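Local atomic coordinates of N-acetylmuramoyl-L-alanine amidase domain-containing protein SAOUHSC_02979 (PDB entry 5T1Q), a protein that probably hydrolyses amide bonds of bacterial cell-wall peptidoglycan, as a secreted hydrolase whose crystallised part joins a glucosaminidase-family domain to a CHAP domain. Residues A[152-155]-A[156-160]; A[175-178]-A[179-182]. One frame throughout, in Å; residues are numbered along the deposited sequence.

Interaction 1: residues A[152-155]-A[156-160]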
loop_
_atom_site.group_PDB
_atom_site.type_symbol
_atom_site.label_atom_id
_atom_site.label_comp_id
_atom_site.label_asym_id
_atom_site.label_seq_id
_atom_site.Cartn_x
_atom_site.Cartn_y
_atom_site.Cartn_z
ATOM N N TYR A 152 -12.286 -15.962 -4.214
ATOM C CA TYR A 152 -12.753 -14.737 -3.556
ATOM C C TYR A 152 -14.272 -14.743 -3.490
ATOM O O TYR A 152 -14.852 -14.470 -2.445
ATOM C CB TYR A 152 -12.292 -13.483 -4.312
ATOM C CG TYR A 152 -12.981 -12.209 -3.841
ATOM C CD1 TYR A 152 -12.505 -11.503 -2.740
ATOM C CD2 TYR A 152 -14.120 -11.728 -4.488
ATOM C CE1 TYR A 152 -13.135 -10.352 -2.304
ATOM C CE2 TYR A 152 -14.761 -10.583 -4.058
ATOM C CZ TYR A 152 -14.264 -9.897 -2.967
ATOM O OH TYR A 152 -14.884 -8.753 -2.543
ATOM N N SER A 153 -14.906 -15.039 -4.625
ATOM C CA SER A 153 -16.366 -15.077 -4.706
ATOM C C SER A 153 -16.933 -16.140 -3.768
ATOM O O SER A 153 -17.965 -15.919 -3.144
ATOM C CB SER A 153 -16.834 -15.334 -6.136
ATOM O OG SER A 153 -16.401 -16.602 -6.586
ATOM N N ASP A 154 -16.243 -17.272 -3.655
ATOM C CA ASP A 154 -16.665 -18.341 -2.750
ATOM C C ASP A 154 -16.572 -17.915 -1.290
ATOM O O ASP A 154 -17.415 -18.297 -0.482
ATOM C CB ASP A 154 -15.850 -19.623 -2.979
ATOM C CG ASP A 154 -16.226 -20.341 -4.278
ATOM O OD1 ASP A 154 -17.145 -19.878 -4.989
ATOM O OD2 ASP A 154 -15.610 -21.388 -4.583
ATOM N N LEU A 155 -15.555 -17.120 -0.956
ATOM C CA LEU A 155 -15.388 -16.635 0.413
ATOM C C LEU A 155 -16.521 -15.690 0.798
ATOM O O LEU A 155 -17.111 -15.828 1.870
ATOM C CB LEU A 155 -14.045 -15.919 0.586
ATOM C CG LEU A 155 -13.720 -15.405 1.995
ATOM C CD1 LEU A 155 -13.703 -16.538 3.003
ATOM C CD2 LEU A 155 -12.389 -14.678 1.986
ATOM N N ILE A 156 -16.825 -14.736 -0.081
ATOM C CA ILE A 156 -17.887 -13.761 0.179
ATOM C C ILE A 156 -19.267 -14.425 0.303
ATOM O O ILE A 156 -20.082 -14.023 1.136
ATOM C CB ILE A 156 -17.962 -12.689 -0.938
ATOM C CG1 ILE A 156 -16.643 -11.890 -1.048
ATOM C CG2 ILE A 156 -19.139 -11.744 -0.717
ATOM C CD1 ILE A 156 -16.246 -11.134 0.205
ATOM N N LYS A 157 -19.519 -15.434 -0.526
ATOM C CA LYS A 157 -20.822 -16.118 -0.539
ATOM C C LYS A 157 -20.994 -17.161 0.544
ATOM O O LYS A 157 -22.061 -17.239 1.124
ATOM C CB LYS A 157 -21.094 -16.739 -1.919
ATOM C CG LYS A 157 -21.127 -15.719 -3.053
ATOM C CD LYS A 157 -22.190 -14.639 -2.881
ATOM C CE LYS A 157 -23.590 -15.205 -3.058
ATOM N NZ LYS A 157 -24.662 -14.206 -2.805
ATOM N N ASN A 158 -19.948 -17.938 0.832
ATOM C CA ASN A 158 -20.022 -19.016 1.833
ATOM C C ASN A 158 -19.552 -18.624 3.238
ATOM O O ASN A 158 -19.933 -19.263 4.212
ATOM C CB ASN A 158 -19.215 -20.220 1.347
ATOM C CG ASN A 158 -19.670 -20.712 -0.013
ATOM O OD1 ASN A 158 -20.857 -20.712 -0.315
ATOM N ND2 ASN A 158 -18.723 -21.134 -0.840
ATOM N N GLY A 159 -18.695 -17.615 3.341
ATOM C CA GLY A 159 -18.226 -17.144 4.646
ATOM C C GLY A 159 -17.243 -18.056 5.351
ATOM O O GLY A 159 -16.400 -18.688 4.706
ATOM N N ILE A 160 -17.349 -18.114 6.681
ATOM C CA ILE A 160 -16.446 -18.921 7.512
ATOM C C ILE A 160 -17.177 -19.761 8.564
ATOM O O ILE A 160 -18.384 -19.612 8.786
ATOM C CB ILE A 160 -15.421 -18.028 8.258
ATOM C CG1 ILE A 160 -16.138 -17.100 9.263
ATOM C CG2 ILE A 160 -14.579 -17.226 7.266
ATOM C CD1 ILE A 160 -15.210 -16.337 10.185
#
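Tyr152 and Ile156, one turn apart near the C-terminal end of helix 145-158 in the glucosaminidase-family part, illustrate how an i to i+4 pair can pack an aliphatic branch on an aromatic face. The chi1 of Tyr152 (168°) puts CG opposite the backbone N, and the ring comes to stand beside Ile156. In Ile156 CG1 lies beside the backbone N (chi1 -61°), which brings it over one ring face as a CH-pi contact, 3.9 Å from the centroid. It is offset toward the phenol end, since Tyr152 CZ to Ile156 CG1 is 3.6 Å. Ile156 CD1 lies 3.9 Å from Tyr152 OH, whose hydrogen bond goes to Gln88. Phe109 also stacks on the Tyr152 ring.

Along the backbone, Ile156 N donates to Tyr152 O at 3.1 Å and Gly159 N to Leu155 O at 2.8 Å; the chain then leaves the helix with a positive phi at Gly159, which favours glycine. Asn158 folds back toward Asp154 O, but ND2, 3.1 Å from that oxygen, is too poorly angled to bond. Trp171 meets this helix end twice, through its NE1 to Ile156 O and a cation-pi contact with Lys157. Main-chain bonds thus fix the helical spacing, while dispersion and CH-pi attraction settle Ile156 against the phenol ring.

Interaction 2: residues A[175-178]-A[179-182]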
loop_
_atom_site.group_PDB
_atom_site.type_symbol
_atom_site.label_atom_id
_atom_site.label_comp_id
_atom_site.label_asym_id
_atom_site.label_seq_id
_atom_site.Cartn_x
_atom_site.Cartn_y
_atom_site.Cartn_z
ATOM N N ALA A 175 -26.572 -4.541 0.373
ATOM C CA ALA A 175 -25.913 -3.233 0.401
ATOM C C ALA A 175 -26.446 -2.354 -0.726
ATOM O O ALA A 175 -26.244 -2.660 -1.904
ATOM C CB ALA A 175 -24.405 -3.408 0.270
ATOM N N ASP A 176 -27.101 -1.253 -0.354
ATOM C CA ASP A 176 -27.704 -0.320 -1.324
ATOM C C ASP A 176 -26.701 0.189 -2.379
ATOM O O ASP A 176 -27.050 0.313 -3.557
ATOM C CB ASP A 176 -28.366 0.863 -0.596
ATOM C CG ASP A 176 -29.510 0.433 0.330
ATOM O OD1 ASP A 176 -30.133 -0.626 0.095
ATOM O OD2 ASP A 176 -29.800 1.176 1.295
ATOM N N SER A 177 -25.471 0.478 -1.950
ATOM C CA SER A 177 -24.407 0.918 -2.861
ATOM C C SER A 177 -23.097 0.273 -2.460
ATOM O O SER A 177 -22.996 -0.356 -1.397
ATOM C CB SER A 177 -24.230 2.435 -2.828
ATOM O OG SER A 177 -23.614 2.845 -1.621
ATOM N N TYR A 178 -22.078 0.476 -3.287
ATOM C CA TYR A 178 -20.765 -0.085 -3.013
ATOM C C TYR A 178 -20.170 0.429 -1.692
ATOM O O TYR A 178 -19.409 -0.299 -1.053
ATOM C CB TYR A 178 -19.792 0.141 -4.183
ATOM C CG TYR A 178 -19.285 1.549 -4.349
ATOM C CD1 TYR A 178 -18.170 1.988 -3.643
ATOM C CD2 TYR A 178 -19.889 2.435 -5.244
ATOM C CE1 TYR A 178 -17.677 3.277 -3.800
ATOM C CE2 TYR A 178 -19.404 3.727 -5.407
ATOM C CZ TYR A 178 -18.297 4.140 -4.678
ATOM O OH TYR A 178 -17.803 5.407 -4.828
ATOM N N LYS A 179 -20.517 1.656 -1.279
ATOM C CA LYS A 179 -19.983 2.201 -0.007
ATOM C C LYS A 179 -20.505 1.493 1.246
ATOM O O LYS A 179 -19.861 1.527 2.295
ATOM C CB LYS A 179 -20.164 3.723 0.112
ATOM C CG LYS A 179 -19.138 4.521 -0.689
ATOM C CD LYS A 179 -18.978 5.959 -0.185
ATOM C CE LYS A 179 -20.049 6.910 -0.693
ATOM N NZ LYS A 179 -19.761 7.363 -2.086
ATOM N N ASP A 180 -21.669 0.865 1.146
ATOM C CA ASP A 180 -22.201 0.108 2.269
ATOM C C ASP A 180 -21.367 -1.165 2.400
ATOM O O ASP A 180 -21.010 -1.579 3.507
ATOM C CB ASP A 180 -23.679 -0.213 2.042
ATOM C CG ASP A 180 -24.549 1.045 2.008
ATOM O OD1 ASP A 180 -24.588 1.761 3.032
ATOM O OD2 ASP A 180 -25.201 1.305 0.968
ATOM N N ALA A 181 -21.020 -1.742 1.250
ATOM C CA ALA A 181 -20.220 -2.954 1.197
ATOM C C ALA A 181 -18.788 -2.739 1.695
ATOM O O ALA A 181 -18.297 -3.513 2.520
ATOM C CB ALA A 181 -20.216 -3.519 -0.212
ATOM N N THR A 182 -18.120 -1.688 1.222
ATOM C CA THR A 182 -16.749 -1.415 1.668
ATOM C C THR A 182 -16.683 -1.154 3.187
ATOM O O THR A 182 -15.728 -1.577 3.837
ATOM C CB THR A 182 -16.089 -0.250 0.903
ATOM O OG1 THR A 182 -16.834 0.948 1.102
ATOM C CG2 THR A 182 -15.997 -0.550 -0.597
#
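The backbone passes from loop to helix at Ser177, the N-cap of helix 178-185, where Asp180 N donates to Ser177 O at 3.1 Å and Thr182 N to Tyr178 O at 3.0 Å. Asp180 reaches back to the start of that turn: its OD2 takes the N-H of Ser177 at 3.0 Å through the anti lone pair, away from OD1. In the other direction Ser177 OG, placed between its own N and carbonyl carbon (chi1 73°), accepts weakly from Lys179 N at 3.3 Å. Ser177 and Asp180 form a capping box, here with the weak bond to Ser177 OG coming from Lys179 N, in which side chains serve amide groups that the first helical turn cannot pair within itself. Ser177 OG also donates weakly to Asp180 OD2 at 3.4 Å, so a single carboxylate oxygen gathers two donors of the same serine. On the loop side, Ala175 CB rests 3.7 Å from Asp180 CB and 4.2 Å from Ala181 CB. Tyr178 and Lys179 run side by side, with Lys179 CG 3.7 Å from Tyr178 CE1. The tyrosine side chain also packs against Asn200 and Ile203 of helix 195-205, while Thr182 OG1 is hydrogen-bonded to Asn200.

Overall arrangement
Read in chain order, interaction 1 ends one helix and interaction 2 begins the next: helix 145-158 finishes within 152-160, and helix 178-185 starts within 175-182. Their centres lie about 17 Å apart and their nearest atoms about 8 Å, so the two do not touch. Both belong to the glucosaminidase-family part of the chain, on the same side of its centre, and both contribute side chains that pack on helix 82-93, where Val84 meets Tyr152 as well as Tyr178, Ala181 and Thr182. Thr170 of the connecting loop likewise touches Ile156 and Ala181. The pair thus marks where consecutive helices end and restart around a shared neighbour in this domain.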